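Local structure of carbohydrate kinase, FGGY (Novosphingobium aromaticivorans, 3H6E) at residues 60-65 against 216-221; 149-154 against 196-201; 262-267 against 291-296; 415-420 against 441-446. The protein probably phosphorylates a sugar or related polyol, acting as an ATP-dependent carbohydrate kinase of the FGGY type. All blocks are in the same frame, centred on the assembly; numbering follows the deposited sequence.

Overall arrangement
Interactions 3 and 4 belong to one seven-stranded sheet, their centres about 19 Å apart, yet they hold different pairs of strands. Interaction 3 lies inside it, mostly buried, with close-set backbone bonds, small or apolar side chains and, at one end, Arg-291 gripping a carbonyl; interaction 4 adds the outermost strand 443-445 at the surface, where an aromatic ring takes part and Arg-445 lies over Ala-415 instead. Interactions 1 and 2 lie in the other half of the chain. Interaction 2 is buried, one bridge between an edge strand and a loop, covered by a phenylalanine ring. Interaction 1, about 30 Å from the chain centre and only partly buried, joins two helix ends through a hydroxyl, carbonyls and methyl groups.

Interaction 1: 60-65 against 216-221; sequences VLSRYA and AERTGL
At the edge of the Arg-218 guanidinium, near its plane, lies the hydroxyl of Ser-62, with NH1 4.2 Å from OG; this is proximity rather than a bond. The same OG stands 2.8 Å from Arg-218 O, but its single proton may instead go to Leu-58 O, one turn earlier in its own helix. The Tyr-64 ring leads away from the contact, its OH hydrogen-bonded to Asp-31, and Tyr-64 meets the opposite segment through its backbone O, 3.5 Å from Leu-221 CD2.

Thr-219, buried in the contact, uses its two branches separately: with chi1 at 76°, OG1 turns toward the chain ahead and accepts from Leu-221 N at 3.1 Å, an ST turn, while CG2 faces Leu-61 CB. A valine in its place would probably leave Leu-221 N without this acceptor and free the turn to shift. Thr-219 O receives a CA-H...O contact from Ser-62 CA at 3.4 Å, nearly straight (168° at the hydrogen), and Ala-65 CB rests against the same oxygen. Gly-220, with positive phi, leaves the helix here, and a beta carbon on it would lie only 3.1 Å from Ala-65 CB.

The ends of helices 50-63 and 213-219 thus meet beside the six-stranded sheet. Carbonyl oxygens crowd this seam; Ser-62 CA-H and the Ala-65 methyl offer Thr-219 O weakly polar partners, while the hydroxyl proton may be shared with Leu-58 O or lost to it.

Interaction 2: 149-154 against 196-201; sequences LLPWAQ and ARFAPI
Two backbone bonds fix Leu-149 to the loop on both its polar atoms: its N donates to Arg-197 O at 2.7 Å, and its O accepts from Ala-199 N at 2.9 Å. Both are close to straight, with N-H...O angles of 169° and 167°. Because the partners flank Phe-198, the pattern amounts to a single beta bridge between Leu-149 and Phe-198. A weaker polar contact adds to it, the CA-H of Phe-198 directed at the same Leu-149 O, 3.4 Å from CA.

The bridge forms along strand 148-151, one of the two outermost strands of a small three-stranded antiparallel sheet, on the side away from strand 81-85, where Leu-150 pairs with Ala-82. Segment 196-201 approaches as irregular chain, and Ala-199 O is held in turn by the Ser-166 hydroxyl.

Aromatic contact comes next. Leu-149 CB sits 3.7 Å from the centroid of the Phe-198 ring and only 2° off its normal, a CH-pi contact over the middle of one face. Its CD1 reaches the rim, 3.9 Å from Phe-198 CE2, whereas Pro-151 CD comes to the ring at its edge.

Among aliphatic groups, Leu-149 and Arg-197 run alongside each other in the same direction, with Leu-149 CD1 3.9 Å from Arg-197 CB. The arginine chain then stays extended and carries its guanidinium away to a salt bridge with Asp-137.

Interaction 3: 262-267 against 291-296; sequences IAMRLP and RPVPSA
Pro-267 points its CG at the CD of Pro-294, 3.5 Å away, at the apolar centre. On the opposite face of the strands Val-293 spreads two methyls: CG1 lies 4.0 Å from CB of Met-264, a selenomethionine, and CG2 turns to Leu-266 CD2. The valine places CG1 opposite its backbone N (chi1 173°), which also sets that methyl against Arg-265 O. Met-264 and Leu-266 are backed by Leu-238 of helix 233-241.

These side chains ride on neighbouring antiparallel strands of the seven-stranded sheet in the C-terminal FGGY domain, which like the N-terminal one belongs to the actin-like ATPase clan. Ala-263 and Ala-296 form a hydrogen-bonded pair, Ala-263 N reaching Ala-296 O at 2.9 Å and Ala-296 N returning to Ala-263 O at 3.0 Å. Met-264 and Ser-295 follow as a non-hydrogen-bonded pair, and Arg-265 N then donates to Pro-294 O almost straight (176°).

Farther toward polar groups, Ser-295 OG donates back to Val-293 O at 2.8 Å while lying near Met-264 CG. With an alanine here, Val-293 O is likely to lose its hydroxyl donor and a small gap to open beside Met-264 CG.

At the outer end Arg-291 reaches across end-on, both NH1 (3.1 Å) and NH2 (3.2 Å) donating to Pro-267 O, which lies in the guanidinium plane. Its NE makes a salt bridge with Asp-287, so a second anchor helps to fix the rotation of the group.

Interaction 4: 415-420 against 441-446; sequences AVYTAN and GELVRI
Val-416 O accepts from Ile-446 N at 2.9 Å, the shortest sound polar bond between these segments, and the CA-H of Arg-445 is directed at the same oxygen. Farther along, Val-444 N donates to Thr-418 O at 3.2 Å in a nearly linear bond (175°), whereas the return bond from Thr-418 N to Val-444 O is weak. The register follows: Thr-418 and Val-444 are a hydrogen-bonded antiparallel pair, Tyr-417 and Arg-445 a non-hydrogen-bonded one.

On the side bearing Tyr-417, Leu-443 comes across the ring at about a right angle. Its CD1 lies 4.2 Å from the ring centroid and 25° off the normal, a CH-pi contact over one face, and its CB packs 3.6 Å from CD1 of Tyr-417. Arg-445 CG lies beside the carbonyl carbon (chi1 -170°) and the chain stays extended, which lays the guanidinium over Ala-415; Ala-415 CB is 3.7 Å above the guanidinium plane, toward its rim. NH2 of this arginine donates to Cys-414 O, so the charged end is tied to the chain just before Ala-415.

On the other face Ile-446 CD1 comes up to Thr-418 at about a right angle, 3.3 Å from Thr-418 OG1 and near CG2, and Ile-446 CG1 meets Val-416 CG1.

Strand 443-445 is the outermost of the seven-stranded sheet, and strand 415-419 separates it from strand 390-394. Helix 401-410 covers Thr-418 and Ile-446 through Val-404, while Phe-244, Glu-246 and Ile-247 lie against Leu-443 on the face that carries Tyr-417.

Interaction 1: 60-65 against 216-221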
loop_
_atom_site.group_PDB
_atom_site.type_symbol
_atom_site.label_atom_id
_atom_site.label_comp_id
_atom_site.label_asym_id
_atom_site.label_seq_id
_atom_site.Cartn_x
_atom_site.Cartn_y
_atom_site.Cartn_z
ATOM N N VAL A 60 -6.028 10.449 -23.217
ATOM C CA VAL A 60 -5.213 9.253 -23.377
ATOM C C VAL A 60 -6.050 8.034 -23.759
ATOM O O VAL A 60 -5.590 7.171 -24.508
ATOM C CB VAL A 60 -4.381 8.965 -22.105
ATOM C CG1 VAL A 60 -5.255 9.043 -20.873
ATOM C CG2 VAL A 60 -3.695 7.612 -22.200
ATOM N N LEU A 61 -7.278 7.969 -23.253
ATOM C CA LEU A 61 -8.187 6.887 -23.619
ATOM C C LEU A 61 -8.520 6.936 -25.106
ATOM O O LEU A 61 -8.685 5.898 -25.749
ATOM C CB LEU A 61 -9.475 6.943 -22.793
ATOM C CG LEU A 61 -9.442 6.304 -21.404
ATOM C CD1 LEU A 61 -10.843 6.232 -20.841
ATOM C CD2 LEU A 61 -8.825 4.922 -21.458
ATOM N N SER A 62 -8.619 8.147 -25.646
ATOM C CA SER A 62 -8.895 8.331 -27.065
ATOM C C SER A 62 -7.805 7.691 -27.914
ATOM O O SER A 62 -8.066 7.196 -29.010
ATOM C CB SER A 62 -9.018 9.818 -27.405
ATOM O OG SER A 62 -10.178 10.390 -26.820
ATOM N N ARG A 63 -6.581 7.694 -27.393
ATOM C CA ARG A 63 -5.429 7.178 -28.125
ATOM C C ARG A 63 -5.524 5.684 -28.430
ATOM O O ARG A 63 -4.944 5.207 -29.405
ATOM C CB ARG A 63 -4.134 7.481 -27.367
ATOM C CG ARG A 63 -3.903 8.964 -27.118
ATOM C CD ARG A 63 -2.464 9.250 -26.713
ATOM N NE ARG A 63 -2.234 10.677 -26.508
ATOM C CZ ARG A 63 -2.350 11.293 -25.336
ATOM N NH1 ARG A 63 -2.126 12.596 -25.242
ATOM N NH2 ARG A 63 -2.688 10.607 -24.254
ATOM N N TYR A 64 -6.255 4.946 -27.600
ATOM C CA TYR A 64 -6.350 3.498 -27.762
ATOM C C TYR A 64 -7.666 3.071 -28.410
ATOM O O TYR A 64 -8.218 2.028 -28.069
ATOM C CB TYR A 64 -6.194 2.794 -26.409
ATOM C CG TYR A 64 -5.025 3.278 -25.579
ATOM C CD1 TYR A 64 -3.725 2.887 -25.875
ATOM C CD2 TYR A 64 -5.223 4.116 -24.489
ATOM C CE1 TYR A 64 -2.654 3.323 -25.115
ATOM C CE2 TYR A 64 -4.159 4.559 -23.721
ATOM C CZ TYR A 64 -2.878 4.161 -24.038
ATOM O OH TYR A 64 -1.817 4.600 -23.278
ATOM N N ALA A 65 -8.161 3.874 -29.346
ATOM C CA ALA A 65 -9.440 3.587 -29.992
ATOM C C ALA A 65 -9.329 2.522 -31.083
ATOM O O ALA A 65 -10.324 1.898 -31.450
ATOM C CB ALA A 65 -10.054 4.863 -30.553
ATOM N N ALA A 216 -18.063 6.388 -24.403
ATOM C CA ALA A 216 -17.612 5.492 -25.462
ATOM C C ALA A 216 -17.378 6.298 -26.731
ATOM O O ALA A 216 -16.556 5.937 -27.574
ATOM C CB ALA A 216 -18.643 4.399 -25.709
ATOM N N GLU A 217 -18.103 7.406 -26.843
ATOM C CA GLU A 217 -18.047 8.261 -28.017
ATOM C C GLU A 217 -16.703 8.964 -28.162
ATOM O O GLU A 217 -15.896 8.619 -29.025
ATOM C CB GLU A 217 -19.165 9.305 -27.957
ATOM C CG GLU A 217 -19.562 9.842 -29.316
ATOM C CD GLU A 217 -19.959 8.734 -30.271
ATOM O OE1 GLU A 217 -20.405 7.669 -29.789
ATOM O OE2 GLU A 217 -19.821 8.923 -31.498
ATOM N N ARG A 218 -16.475 9.956 -27.309
ATOM C CA ARG A 218 -15.307 10.821 -27.427
ATOM C C ARG A 218 -13.976 10.114 -27.160
ATOM O O ARG A 218 -12.911 10.725 -27.275
ATOM C CB ARG A 218 -15.456 12.029 -26.507
ATOM C CG ARG A 218 -16.112 11.706 -25.185
ATOM C CD ARG A 218 -15.299 12.254 -24.025
ATOM N NE ARG A 218 -14.899 13.649 -24.207
ATOM C CZ ARG A 218 -13.768 14.038 -24.790
ATOM N NH1 ARG A 218 -12.917 13.140 -25.272
ATOM N NH2 ARG A 218 -13.487 15.329 -24.900
ATOM N N THR A 219 -14.033 8.837 -26.799
ATOM C CA THR A 219 -12.819 8.041 -26.663
ATOM C C THR A 219 -12.702 7.094 -27.846
ATOM O O THR A 219 -11.633 6.547 -28.118
ATOM C CB THR A 219 -12.812 7.212 -25.368
ATOM O OG1 THR A 219 -13.679 6.081 -25.517
ATOM C CG2 THR A 219 -13.271 8.057 -24.191
ATOM N N GLY A 220 -13.815 6.905 -28.548
ATOM C CA GLY A 220 -13.847 6.019 -29.694
ATOM C C GLY A 220 -13.732 4.566 -29.283
ATOM O O GLY A 220 -13.418 3.702 -30.102
ATOM N N LEU A 221 -13.975 4.298 -28.004
ATOM C CA LEU A 221 -14.001 2.931 -27.502
ATOM C C LEU A 221 -15.401 2.350 -27.666
ATOM O O LEU A 221 -16.389 3.083 -27.674
ATOM C CB LEU A 221 -13.576 2.885 -26.032
ATOM C CG LEU A 221 -12.109 3.191 -25.723
ATOM C CD1 LEU A 221 -11.900 3.321 -24.227
ATOM C CD2 LEU A 221 -11.195 2.117 -26.302
#

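Interaction 2: 149-154 against 196-201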
loop_
_atom_site.group_PDB
_atom_site.type_symbol
_atom_site.label_atom_id
_atom_site.label_comp_id
_atom_site.label_asym_id
_atom_site.label_seq_id
_atom_site.Cartn_x
_atom_site.Cartn_y
_atom_site.Cartn_z
ATOM N N LEU A 149 -21.648 8.211 -0.939
ATOM C CA LEU A 149 -20.218 8.116 -0.687
ATOM C C LEU A 149 -19.619 6.948 -1.453
ATOM O O LEU A 149 -20.293 5.951 -1.712
ATOM C CB LEU A 149 -19.935 8.010 0.809
ATOM C CG LEU A 149 -20.184 9.324 1.550
ATOM C CD1 LEU A 149 -19.949 9.176 3.046
ATOM C CD2 LEU A 149 -19.307 10.423 0.967
ATOM N N LEU A 150 -18.346 7.076 -1.803
ATOM C CA LEU A 150 -17.758 6.200 -2.797
ATOM C C LEU A 150 -16.242 6.387 -2.832
ATOM O O LEU A 150 -15.751 7.496 -3.058
ATOM C CB LEU A 150 -18.382 6.535 -4.153
ATOM C CG LEU A 150 -18.168 5.637 -5.364
ATOM C CD1 LEU A 150 -19.216 5.916 -6.421
ATOM C CD2 LEU A 150 -16.810 5.893 -5.914
ATOM N N PRO A 151 -15.491 5.299 -2.603
ATOM C CA PRO A 151 -14.027 5.381 -2.552
ATOM C C PRO A 151 -13.429 5.968 -3.830
ATOM O O PRO A 151 -14.064 5.942 -4.880
ATOM C CB PRO A 151 -13.602 3.916 -2.391
ATOM C CG PRO A 151 -14.781 3.244 -1.777
ATOM C CD PRO A 151 -15.976 3.928 -2.370
ATOM N N TRP A 152 -12.209 6.484 -3.722
ATOM C CA TRP A 152 -11.512 7.139 -4.827
ATOM C C TRP A 152 -11.398 6.251 -6.067
ATOM O O TRP A 152 -11.722 6.673 -7.176
ATOM C CB TRP A 152 -10.132 7.584 -4.342
ATOM C CG TRP A 152 -9.226 8.198 -5.373
ATOM C CD1 TRP A 152 -7.979 7.767 -5.724
ATOM C CD2 TRP A 152 -9.478 9.371 -6.158
ATOM N NE1 TRP A 152 -7.443 8.593 -6.679
ATOM C CE2 TRP A 152 -8.343 9.585 -6.965
ATOM C CE3 TRP A 152 -10.553 10.257 -6.260
ATOM C CZ2 TRP A 152 -8.256 10.643 -7.865
ATOM C CZ3 TRP A 152 -10.463 11.307 -7.154
ATOM C CH2 TRP A 152 -9.324 11.491 -7.944
ATOM N N ALA A 153 -10.947 5.016 -5.875
ATOM C CA ALA A 153 -10.794 4.084 -6.983
ATOM C C ALA A 153 -12.119 3.858 -7.714
ATOM O O ALA A 153 -12.175 3.882 -8.946
ATOM C CB ALA A 153 -10.229 2.764 -6.483
ATOM N N GLN A 154 -13.181 3.634 -6.945
ATOM C CA GLN A 154 -14.497 3.369 -7.514
ATOM C C GLN A 154 -15.080 4.615 -8.156
ATOM O O GLN A 154 -15.967 4.526 -9.007
ATOM C CB GLN A 154 -15.457 2.828 -6.450
ATOM C CG GLN A 154 -15.216 1.378 -6.096
ATOM C CD GLN A 154 -13.788 1.126 -5.658
ATOM O OE1 GLN A 154 -13.043 0.408 -6.322
ATOM N NE2 GLN A 154 -13.391 1.739 -4.547
ATOM N N ALA A 196 -24.733 4.288 5.725
ATOM C CA ALA A 196 -25.931 4.329 4.894
ATOM C C ALA A 196 -25.740 5.182 3.642
ATOM O O ALA A 196 -26.497 5.059 2.677
ATOM C CB ALA A 196 -27.120 4.832 5.707
ATOM N N ARG A 197 -24.731 6.048 3.659
ATOM C CA ARG A 197 -24.464 6.933 2.529
ATOM C C ARG A 197 -23.634 6.267 1.428
ATOM O O ARG A 197 -23.598 6.754 0.299
ATOM C CB ARG A 197 -23.743 8.195 2.995
ATOM C CG ARG A 197 -24.477 9.006 4.047
ATOM C CD ARG A 197 -23.608 10.183 4.475
ATOM N NE ARG A 197 -24.176 10.947 5.580
ATOM C CZ ARG A 197 -23.551 11.956 6.180
ATOM N NH1 ARG A 197 -22.335 12.317 5.783
ATOM N NH2 ARG A 197 -24.138 12.604 7.178
ATOM N N PHE A 198 -22.967 5.165 1.757
ATOM C CA PHE A 198 -22.070 4.501 0.809
ATOM C C PHE A 198 -22.770 3.735 -0.317
ATOM O O PHE A 198 -23.787 3.071 -0.108
ATOM C CB PHE A 198 -21.094 3.577 1.547
ATOM C CG PHE A 198 -19.856 4.274 2.033
ATOM C CD1 PHE A 198 -18.716 4.310 1.247
ATOM C CD2 PHE A 198 -19.833 4.901 3.269
ATOM C CE1 PHE A 198 -17.576 4.952 1.685
ATOM C CE2 PHE A 198 -18.695 5.548 3.712
ATOM C CZ PHE A 198 -17.563 5.574 2.915
ATOM N N ALA A 199 -22.203 3.835 -1.515
ATOM C CA ALA A 199 -22.661 3.045 -2.649
ATOM C C ALA A 199 -22.532 1.559 -2.330
ATOM O O ALA A 199 -21.609 1.154 -1.624
ATOM C CB ALA A 199 -21.857 3.392 -3.878
ATOM N N PRO A 200 -23.465 0.741 -2.845
ATOM C CA PRO A 200 -23.483 -0.694 -2.536
ATOM C C PRO A 200 -22.123 -1.335 -2.762
ATOM O O PRO A 200 -21.492 -1.098 -3.793
ATOM C CB PRO A 200 -24.508 -1.250 -3.526
ATOM C CG PRO A 200 -25.429 -0.105 -3.777
ATOM C CD PRO A 200 -24.564 1.126 -3.748
ATOM N N ILE A 201 -21.671 -2.126 -1.797
ATOM C CA ILE A 201 -20.378 -2.791 -1.901
ATOM C C ILE A 201 -20.384 -3.898 -2.950
ATOM O O ILE A 201 -21.303 -4.720 -3.008
ATOM C CB ILE A 201 -19.918 -3.364 -0.547
ATOM C CG1 ILE A 201 -19.437 -2.234 0.368
ATOM C CG2 ILE A 201 -18.814 -4.391 -0.756
ATOM C CD1 ILE A 201 -19.083 -2.682 1.773
#

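Interaction 3: 262-267 against 291-296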
loop_
_atom_site.group_PDB
_atom_site.type_symbol
_atom_site.label_atom_id
_atom_site.label_comp_id
_atom_site.label_asym_id
_atom_site.label_seq_id
_atom_site.Cartn_x
_atom_site.Cartn_y
_atom_site.Cartn_z
ATOM N N ILE A 262 6.707 -2.091 4.768
ATOM C CA ILE A 262 5.387 -2.567 5.164
ATOM C C ILE A 262 5.214 -4.058 4.922
ATOM O O ILE A 262 5.354 -4.537 3.798
ATOM C CB ILE A 262 4.263 -1.815 4.427
ATOM C CG1 ILE A 262 4.407 -0.306 4.631
ATOM C CG2 ILE A 262 2.898 -2.293 4.909
ATOM C CD1 ILE A 262 3.378 0.509 3.885
ATOM N N ALA A 263 4.907 -4.785 5.990
ATOM C CA ALA A 263 4.629 -6.208 5.896
ATOM C C ALA A 263 3.126 -6.440 5.809
ATOM O O ALA A 263 2.385 -6.109 6.735
ATOM C CB ALA A 263 5.214 -6.945 7.090
HETATM N N MSE A 264 2.682 -7.005 4.691
HETATM C CA MSE A 264 1.280 -7.349 4.515
HETATM C C MSE A 264 1.136 -8.854 4.351
HETATM O O MSE A 264 1.571 -9.427 3.350
HETATM C CB MSE A 264 0.708 -6.625 3.305
HETATM C CG MSE A 264 0.877 -5.112 3.372
HETATM SE SE MSE A 264 0.279 -4.225 1.743
HETATM C CE MSE A 264 -1.634 -4.578 1.887
ATOM N N ARG A 265 0.531 -9.494 5.345
ATOM C CA ARG A 265 0.413 -10.944 5.346
ATOM C C ARG A 265 -0.901 -11.429 4.744
ATOM O O ARG A 265 -1.956 -10.838 4.963
ATOM C CB ARG A 265 0.564 -11.490 6.767
ATOM C CG ARG A 265 0.174 -12.947 6.903
ATOM C CD ARG A 265 0.237 -13.412 8.340
ATOM N NE ARG A 265 -0.240 -14.784 8.464
ATOM C CZ ARG A 265 -0.490 -15.398 9.615
ATOM N NH1 ARG A 265 -0.313 -14.765 10.763
ATOM N NH2 ARG A 265 -0.924 -16.647 9.611
ATOM N N LEU A 266 -0.824 -12.515 3.985
ATOM C CA LEU A 266 -2.004 -13.162 3.429
ATOM C C LEU A 266 -2.201 -14.493 4.137
ATOM O O LEU A 266 -1.728 -15.528 3.666
ATOM C CB LEU A 266 -1.829 -13.389 1.929
ATOM C CG LEU A 266 -1.392 -12.156 1.134
ATOM C CD1 LEU A 266 -0.874 -12.528 -0.252
ATOM C CD2 LEU A 266 -2.530 -11.151 1.047
ATOM N N PRO A 267 -2.894 -14.471 5.282
ATOM C CA PRO A 267 -3.023 -15.669 6.120
ATOM C C PRO A 267 -3.753 -16.810 5.409
ATOM O O PRO A 267 -4.697 -16.576 4.657
ATOM C CB PRO A 267 -3.844 -15.174 7.320
ATOM C CG PRO A 267 -3.719 -13.674 7.294
ATOM C CD PRO A 267 -3.620 -13.322 5.847
ATOM N N ARG A 291 -11.086 -10.663 3.117
ATOM C CA ARG A 291 -10.332 -11.334 4.174
ATOM C C ARG A 291 -9.285 -10.409 4.792
ATOM O O ARG A 291 -8.562 -9.709 4.080
ATOM C CB ARG A 291 -9.660 -12.600 3.630
ATOM C CG ARG A 291 -10.535 -13.852 3.665
ATOM C CD ARG A 291 -10.018 -14.925 2.702
ATOM N NE ARG A 291 -8.631 -14.690 2.293
ATOM C CZ ARG A 291 -7.559 -15.146 2.940
ATOM N NH1 ARG A 291 -7.697 -15.877 4.040
ATOM N NH2 ARG A 291 -6.341 -14.869 2.483
ATOM N N PRO A 292 -9.198 -10.402 6.127
ATOM C CA PRO A 292 -8.237 -9.533 6.817
ATOM C C PRO A 292 -6.789 -9.741 6.365
ATOM O O PRO A 292 -6.334 -10.868 6.168
ATOM C CB PRO A 292 -8.406 -9.925 8.289
ATOM C CG PRO A 292 -9.808 -10.426 8.378
ATOM C CD PRO A 292 -10.072 -11.120 7.069
ATOM N N VAL A 293 -6.082 -8.629 6.204
ATOM C CA VAL A 293 -4.683 -8.627 5.810
ATOM C C VAL A 293 -3.853 -7.987 6.913
ATOM O O VAL A 293 -3.628 -6.775 6.903
ATOM C CB VAL A 293 -4.482 -7.832 4.513
ATOM C CG1 VAL A 293 -2.997 -7.680 4.193
ATOM C CG2 VAL A 293 -5.237 -8.488 3.365
ATOM N N PRO A 294 -3.408 -8.801 7.880
ATOM C CA PRO A 294 -2.610 -8.293 8.999
ATOM C C PRO A 294 -1.368 -7.568 8.496
ATOM O O PRO A 294 -0.675 -8.073 7.612
ATOM C CB PRO A 294 -2.221 -9.566 9.756
ATOM C CG PRO A 294 -3.303 -10.535 9.433
ATOM C CD PRO A 294 -3.697 -10.236 8.012
ATOM N N SER A 295 -1.098 -6.392 9.057
ATOM C CA SER A 295 -0.009 -5.552 8.577
ATOM C C SER A 295 0.824 -4.966 9.709
ATOM O O SER A 295 0.315 -4.693 10.791
ATOM C CB SER A 295 -0.565 -4.418 7.714
ATOM O OG SER A 295 -1.527 -4.914 6.796
ATOM N N ALA A 296 2.111 -4.773 9.444
ATOM C CA ALA A 296 3.001 -4.103 10.383
ATOM C C ALA A 296 4.014 -3.292 9.596
ATOM O O ALA A 296 4.635 -3.810 8.668
ATOM C CB ALA A 296 3.706 -5.114 11.263
#

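Interaction 4: 415-420 against 441-446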
loop_
_atom_site.group_PDB
_atom_site.type_symbol
_atom_site.label_atom_id
_atom_site.label_comp_id
_atom_site.label_asym_id
_atom_site.label_seq_id
_atom_site.Cartn_x
_atom_site.Cartn_y
_atom_site.Cartn_z
ATOM N N ALA A 415 11.030 -19.259 3.247
ATOM C CA ALA A 415 11.510 -18.989 1.899
ATOM C C ALA A 415 11.352 -17.512 1.547
ATOM O O ALA A 415 10.273 -17.070 1.156
ATOM C CB ALA A 415 10.779 -19.866 0.887
ATOM N N VAL A 416 12.431 -16.751 1.696
ATOM C CA VAL A 416 12.445 -15.343 1.305
ATOM C C VAL A 416 12.678 -15.211 -0.198
ATOM O O VAL A 416 13.547 -15.874 -0.761
ATOM C CB VAL A 416 13.538 -14.569 2.063
ATOM C CG1 VAL A 416 13.587 -13.118 1.606
ATOM C CG2 VAL A 416 13.303 -14.660 3.566
ATOM N N TYR A 417 11.901 -14.357 -0.850
ATOM C CA TYR A 417 11.974 -14.218 -2.300
ATOM C C TYR A 417 12.259 -12.789 -2.763
ATOM O O TYR A 417 12.037 -11.825 -2.030
ATOM C CB TYR A 417 10.669 -14.692 -2.944
ATOM C CG TYR A 417 10.416 -16.177 -2.843
ATOM C CD1 TYR A 417 11.194 -17.082 -3.559
ATOM C CD2 TYR A 417 9.384 -16.677 -2.053
ATOM C CE1 TYR A 417 10.964 -18.444 -3.480
ATOM C CE2 TYR A 417 9.143 -18.036 -1.967
ATOM C CZ TYR A 417 9.938 -18.917 -2.684
ATOM O OH TYR A 417 9.712 -20.274 -2.611
ATOM N N THR A 418 12.754 -12.673 -3.991
ATOM C CA THR A 418 12.826 -11.400 -4.700
ATOM C C THR A 418 12.463 -11.669 -6.152
ATOM O O THR A 418 12.689 -12.767 -6.653
ATOM C CB THR A 418 14.225 -10.757 -4.629
ATOM O OG1 THR A 418 15.213 -11.706 -5.051
ATOM C CG2 THR A 418 14.538 -10.296 -3.211
ATOM N N ALA A 419 11.889 -10.673 -6.819
ATOM C CA ALA A 419 11.415 -10.841 -8.188
ATOM C C ALA A 419 12.559 -10.870 -9.204
ATOM O O ALA A 419 13.625 -10.303 -8.970
ATOM C CB ALA A 419 10.410 -9.760 -8.544
ATOM N N ASN A 420 12.315 -11.533 -10.330
ATOM C CA ASN A 420 13.324 -11.744 -11.360
ATOM C C ASN A 420 13.426 -10.556 -12.306
ATOM O O ASN A 420 14.519 -10.079 -12.611
ATOM C CB ASN A 420 12.968 -12.986 -12.173
ATOM C CG ASN A 420 14.172 -13.823 -12.507
ATOM O OD1 ASN A 420 15.250 -13.620 -11.953
ATOM N ND2 ASN A 420 13.996 -14.783 -13.408
ATOM N N GLY A 441 9.068 -12.447 -15.086
ATOM C CA GLY A 441 10.125 -13.100 -14.340
ATOM C C GLY A 441 9.601 -14.203 -13.443
ATOM O O GLY A 441 8.458 -14.646 -13.567
ATOM N N GLU A 442 10.457 -14.655 -12.537
ATOM C CA GLU A 442 10.093 -15.674 -11.569
ATOM C C GLU A 442 10.662 -15.271 -10.224
ATOM O O GLU A 442 11.472 -14.350 -10.140
ATOM C CB GLU A 442 10.663 -17.031 -11.981
ATOM C CG GLU A 442 10.072 -17.594 -13.259
ATOM C CD GLU A 442 10.801 -18.837 -13.734
ATOM O OE1 GLU A 442 11.989 -19.001 -13.385
ATOM O OE2 GLU A 442 10.184 -19.646 -14.460
ATOM N N LEU A 443 10.237 -15.954 -9.169
ATOM C CA LEU A 443 10.814 -15.712 -7.856
ATOM C C LEU A 443 12.085 -16.532 -7.680
ATOM O O LEU A 443 12.119 -17.722 -7.995
ATOM C CB LEU A 443 9.811 -16.035 -6.748
ATOM C CG LEU A 443 8.548 -15.174 -6.743
ATOM C CD1 LEU A 443 7.689 -15.499 -5.531
ATOM C CD2 LEU A 443 8.912 -13.693 -6.777
ATOM N N VAL A 444 13.130 -15.877 -7.191
ATOM C CA VAL A 444 14.380 -16.540 -6.874
ATOM C C VAL A 444 14.519 -16.548 -5.363
ATOM O O VAL A 444 14.413 -15.501 -4.729
ATOM C CB VAL A 444 15.588 -15.777 -7.469
ATOM C CG1 VAL A 444 16.873 -16.577 -7.281
ATOM C CG2 VAL A 444 15.353 -15.452 -8.943
ATOM N N ARG A 445 14.747 -17.719 -4.774
ATOM C CA ARG A 445 14.909 -17.766 -3.329
ATOM C C ARG A 445 16.234 -17.149 -2.907
ATOM O O ARG A 445 17.238 -17.258 -3.613
ATOM C CB ARG A 445 14.785 -19.186 -2.780
ATOM C CG ARG A 445 14.723 -19.205 -1.259
ATOM C CD ARG A 445 14.528 -20.595 -0.704
ATOM N NE ARG A 445 14.499 -20.581 0.756
ATOM C CZ ARG A 445 14.436 -21.671 1.511
ATOM N NH1 ARG A 445 14.399 -22.872 0.948
ATOM N NH2 ARG A 445 14.411 -21.560 2.830
ATOM N N ILE A 446 16.225 -16.496 -1.753
ATOM C CA ILE A 446 17.410 -15.823 -1.254
ATOM C C ILE A 446 18.208 -16.732 -0.330
ATOM O O ILE A 446 17.658 -17.349 0.581
ATOM C CB ILE A 446 17.045 -14.525 -0.505
ATOM C CG1 ILE A 446 16.297 -13.572 -1.437
ATOM C CG2 ILE A 446 18.294 -13.860 0.052
ATOM C CD1 ILE A 446 17.040 -13.283 -2.729
#